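Probable ABC transporter phosphite binding protein PhnD1 (Prochlorococcus marinus str. MIT 9301, PDB 5LQ5) binds inorganic phosphite strongly, and methylphosphonate and phosphate only very weakly, probably as the solute-binding component of an ABC transporter. Local coordinates at residues A[60-65]-A[204-209]. Residues are numbered along the deposited sequence; the frame is centred on the assembly and turned at random. Where two conformers were deposited one is given.
Sequences LVWFGG and VDYHWV. With PO3 (phosphite ion), chain B.
V61 and V209 open the antiparallel pairing of strands 60-63 and 207-209, whose short axes approach to 4.7 Å. Two hydrogen bonds join these valines, V61 N to V209 O at 2.9 Å and V209 N to V61 O; F63 and H207 repeat the arrangement, and W62 and W208 form the non-hydrogen-bonded pair between. On the face carrying the tryptophans, W62 brings the CE3 edge of its six-membered ring to the face of W208, an edge-to-face pair with planes at 54°, while its CB lies over the six-membered ring of W208 in a CH-pi contact. With CG anti to the backbone N (chi1 -177°), the W62 indole also reaches Y206, whose CB sits 3.4 Å from W62 CZ2 over one ring face. Replacing W62 by an alanine would remove the indole between W208 and Y206 and is likely to leave a gap there, with W208 losing the ring edge over its face. On the other face, V209 CG2 meets the edge of F63 at CD2. The pairing illustrates how a periplasmic binding protein builds its pocket beside a sheet: within one mixed sheet, 60-63 ends and 207-210 begins at the pocket, and the adjoining loop residues G64, D205 and Y206 line the phosphite site. G64, the N-cap of helix 65-74, places CA 3.4 Å from PO3 O2, where any CB would clash. G65 N donates to D205 OD1 (2.8 Å), holding the side chain whose OD2 lies 2.5 Å from PO3 O1. H207 ND1 donates a hydrogen bond to D205 O, which lies close to the imidazole plane, tying the strand's start to the preceding loop. Y206 OH, 3.6 Å from PO3 P, is hydrogen-bonded to D13 and N176.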
ATOM      1  N   LEU A  60       4.870   4.278  14.360  1.00 19.29           N
ATOM      2  CA  LEU A  60       4.117   5.038  13.389  1.00 17.31           C
ATOM      3  C   LEU A  60       4.373   4.392  12.036  1.00 19.48           C
ATOM      4  O   LEU A  60       5.508   4.360  11.576  1.00 18.69           O
ATOM      5  CB  LEU A  60       4.585   6.481  13.350  1.00 17.75           C
ATOM      6  CG  LEU A  60       3.930   7.365  12.282  1.00 17.44           C
ATOM      7  CD1 LEU A  60       2.440   7.582  12.525  1.00 18.87           C
ATOM      8  CD2 LEU A  60       4.677   8.698  12.271  1.00 20.35           C
ATOM      9  N   VAL A  61       3.347   3.834  11.427  1.00 16.03           N
ATOM     10  CA  VAL A  61       3.501   2.974  10.239  1.00 16.17           C
ATOM     11  C   VAL A  61       2.550   3.359   9.129  1.00 15.44           C
ATOM     12  O   VAL A  61       1.372   3.592   9.371  1.00 16.22           O
ATOM     13  CB  VAL A  61       3.288   1.490  10.587  1.00 16.12           C
ATOM     14  CG1 VAL A  61       3.414   0.588   9.377  1.00 16.40           C
ATOM     15  CG2 VAL A  61       4.281   1.030  11.635  1.00 16.69           C
ATOM     16  N   TRP A  62       3.101   3.462   7.928  1.00 15.82           N
ATOM     17  CA  TRP A  62       2.369   3.621   6.670  1.00 15.49           C
ATOM     18  C   TRP A  62       1.869   2.258   6.213  1.00 15.72           C
ATOM     19  O   TRP A  62       2.654   1.415   5.744  1.00 16.35           O
ATOM     20  CB  TRP A  62       3.257   4.267   5.655  1.00 17.08           C
ATOM     21  CG  TRP A  62       2.665   4.588   4.323  1.00 19.30           C
ATOM     22  CD1 TRP A  62       3.011   4.017   3.127  1.00 18.99           C
ATOM     23  CD2 TRP A  62       1.652   5.537   4.030  1.00 17.53           C
ATOM     24  NE1 TRP A  62       2.295   4.577   2.094  1.00 19.47           N
ATOM     25  CE2 TRP A  62       1.445   5.509   2.620  1.00 17.71           C
ATOM     26  CE3 TRP A  62       0.874   6.403   4.807  1.00 21.25           C
ATOM     27  CZ2 TRP A  62       0.501   6.313   1.982  1.00 22.10           C
ATOM     28  CZ3 TRP A  62      -0.071   7.213   4.153  1.00 23.60           C
ATOM     29  CH2 TRP A  62      -0.226   7.163   2.748  1.00 21.97           C
ATOM     30  N   PHE A  63       0.590   2.012   6.494  1.00 15.19           N
ATOM     31  CA  PHE A  63      -0.076   0.760   6.186  1.00 15.65           C
ATOM     32  C   PHE A  63      -0.949   0.886   4.919  1.00 16.45           C
ATOM     33  O   PHE A  63      -1.387   1.986   4.535  1.00 16.73           O
ATOM     34  CB  PHE A  63      -0.988   0.323   7.341  1.00 15.66           C
ATOM     35  CG  PHE A  63      -0.286  -0.397   8.462  1.00 14.95           C
ATOM     36  CD1 PHE A  63       0.338  -1.624   8.230  1.00 16.05           C
ATOM     37  CD2 PHE A  63      -0.223   0.140   9.737  1.00 17.12           C
ATOM     38  CE1 PHE A  63       0.993  -2.308   9.261  1.00 15.98           C
ATOM     39  CE2 PHE A  63       0.395  -0.544  10.767  1.00 16.83           C
ATOM     40  CZ  PHE A  63       1.031  -1.770  10.520  1.00 16.45           C
ATOM     41  N   GLY A  64      -1.224  -0.247   4.283  1.00 16.50           N
ATOM     42  CA  GLY A  64      -2.278  -0.378   3.341  1.00 16.99           C
ATOM     43  C   GLY A  64      -3.608  -0.558   4.075  1.00 15.81           C
ATOM     44  O   GLY A  64      -3.627  -0.695   5.303  1.00 17.19           O
ATOM     45  N   GLY A  65      -4.706  -0.614   3.331  1.00 17.82           N
ATOM     46  CA  GLY A  65      -6.030  -0.793   3.955  1.00 17.85           C
ATOM     47  C   GLY A  65      -6.143  -2.076   4.765  1.00 14.51           C
ATOM     48  O   GLY A  65      -6.447  -2.050   5.962  1.00 17.88           O
ATOM     49  N   VAL A 204     -11.016   2.136  -0.377  1.00 21.18           N
ATOM     50  CA  VAL A 204     -10.129   2.865   0.565  1.00 22.58           C
ATOM     51  C   VAL A 204      -8.805   2.102   0.708  1.00 22.10           C
ATOM     52  O   VAL A 204      -8.806   0.884   0.680  0.50 22.56           O
ATOM     53  CB  VAL A 204     -10.770   3.063   1.955  0.50 29.41           C
ATOM     54  CG1 VAL A 204     -10.859   1.770   2.734  0.50 40.14           C
ATOM     55  CG2 VAL A 204      -9.992   4.075   2.750  0.50 41.85           C
ATOM     56  N   ASP A 205      -7.689   2.802   0.906  1.00 20.86           N
ATOM     57  CA  ASP A 205      -6.400   2.110   1.008  1.00 18.80           C
ATOM     58  C   ASP A 205      -5.477   2.691   2.094  1.00 17.32           C
ATOM     59  O   ASP A 205      -5.665   2.411   3.300  1.00 18.65           O
ATOM     60  CB  ASP A 205      -5.750   1.953  -0.374  1.00 19.18           C
ATOM     61  CG  ASP A 205      -4.659   0.846  -0.402  1.00 16.55           C
ATOM     62  OD1 ASP A 205      -4.297   0.297   0.681  1.00 17.86           O
ATOM     63  OD2 ASP A 205      -4.228   0.460  -1.521  1.00 17.55           O
ATOM     64  N   TYR A 206      -4.426   3.399   1.685  1.00 17.94           N
ATOM     65  CA  TYR A 206      -3.318   3.635   2.597  1.00 19.17           C
ATOM     66  C   TYR A 206      -3.624   4.612   3.711  1.00 19.74           C
ATOM     67  O   TYR A 206      -4.423   5.535   3.548  1.00 20.79           O
ATOM     68  CB  TYR A 206      -2.089   4.141   1.852  1.00 19.18           C
ATOM     69  CG  TYR A 206      -1.449   3.180   0.884  1.00 20.01           C
ATOM     70  CD1 TYR A 206      -0.281   2.532   1.232  1.00 18.93           C
ATOM     71  CD2 TYR A 206      -1.943   2.972  -0.397  1.00 19.87           C
ATOM     72  CE1 TYR A 206       0.366   1.674   0.370  1.00 17.34           C
ATOM     73  CE2 TYR A 206      -1.313   2.091  -1.294  1.00 17.61           C
ATOM     74  CZ  TYR A 206      -0.140   1.473  -0.920  1.00 17.34           C
ATOM     75  OH  TYR A 206       0.461   0.618  -1.851  1.00 18.46           O
ATOM     76  N   HIS A 207      -2.963   4.406   4.847  1.00 18.72           N
ATOM     77  CA  HIS A 207      -3.089   5.278   6.007  1.00 19.01           C
ATOM     78  C   HIS A 207      -2.008   5.081   7.040  1.00 18.97           C
ATOM     79  O   HIS A 207      -1.435   3.989   7.162  1.00 17.86           O
ATOM     80  CB  HIS A 207      -4.466   5.117   6.653  1.00 20.18           C
ATOM     81  CG  HIS A 207      -4.786   3.737   7.149  1.00 18.98           C
ATOM     82  ND1 HIS A 207      -5.062   2.678   6.305  1.00 19.73           N
ATOM     83  CD2 HIS A 207      -4.958   3.265   8.402  1.00 20.16           C
ATOM     84  CE1 HIS A 207      -5.350   1.609   7.031  1.00 22.42           C
ATOM     85  NE2 HIS A 207      -5.300   1.943   8.304  1.00 23.19           N
ATOM     86  N   TRP A 208      -1.714   6.169   7.748  1.00 17.05           N
ATOM     87  CA  TRP A 208      -0.823   6.165   8.883  1.00 18.51           C
ATOM     88  C   TRP A 208      -1.540   5.691  10.120  1.00 18.25           C
ATOM     89  O   TRP A 208      -2.624   6.163  10.426  1.00 19.58           O
ATOM     90  CB  TRP A 208      -0.275   7.556   9.180  1.00 19.42           C
ATOM     91  CG  TRP A 208       0.750   8.079   8.211  1.00 17.85           C
ATOM     92  CD1 TRP A 208       0.588   9.065   7.260  1.00 20.69           C
ATOM     93  CD2 TRP A 208       2.128   7.689   8.151  1.00 17.17           C
ATOM     94  NE1 TRP A 208       1.770   9.263   6.605  1.00 21.92           N
ATOM     95  CE2 TRP A 208       2.731   8.450   7.139  1.00 22.79           C
ATOM     96  CE3 TRP A 208       2.890   6.751   8.838  1.00 19.32           C
ATOM     97  CZ2 TRP A 208       4.074   8.305   6.811  1.00 22.40           C
ATOM     98  CZ3 TRP A 208       4.227   6.619   8.527  1.00 20.01           C
ATOM     99  CH2 TRP A 208       4.800   7.384   7.519  1.00 20.34           C
ATOM    100  N   VAL A 209      -0.869   4.835  10.871  1.00 17.54           N
ATOM    101  CA  VAL A 209      -1.335   4.297  12.134  1.00 16.83           C
ATOM    102  C   VAL A 209      -0.274   4.532  13.192  1.00 19.26           C
ATOM    103  O   VAL A 209       0.884   4.187  12.983  1.00 19.42           O
ATOM    104  CB  VAL A 209      -1.680   2.802  12.044  1.00 20.05           C
ATOM    105  CG1 VAL A 209      -2.215   2.288  13.383  1.00 20.34           C
ATOM    106  CG2 VAL A 209      -2.712   2.539  10.937  1.00 19.05           C
TER
HETATM  107  P   PO3 B 401      -1.573  -1.930  -0.401  1.00 16.36           P
HETATM  108  O1  PO3 B 401      -2.585  -1.455  -1.496  1.00 15.81           O
HETATM  109  O2  PO3 B 401      -2.236  -2.701   0.813  1.00 17.20           O
HETATM  110  O3  PO3 B 401      -0.407  -2.745  -1.027  1.00 16.06           O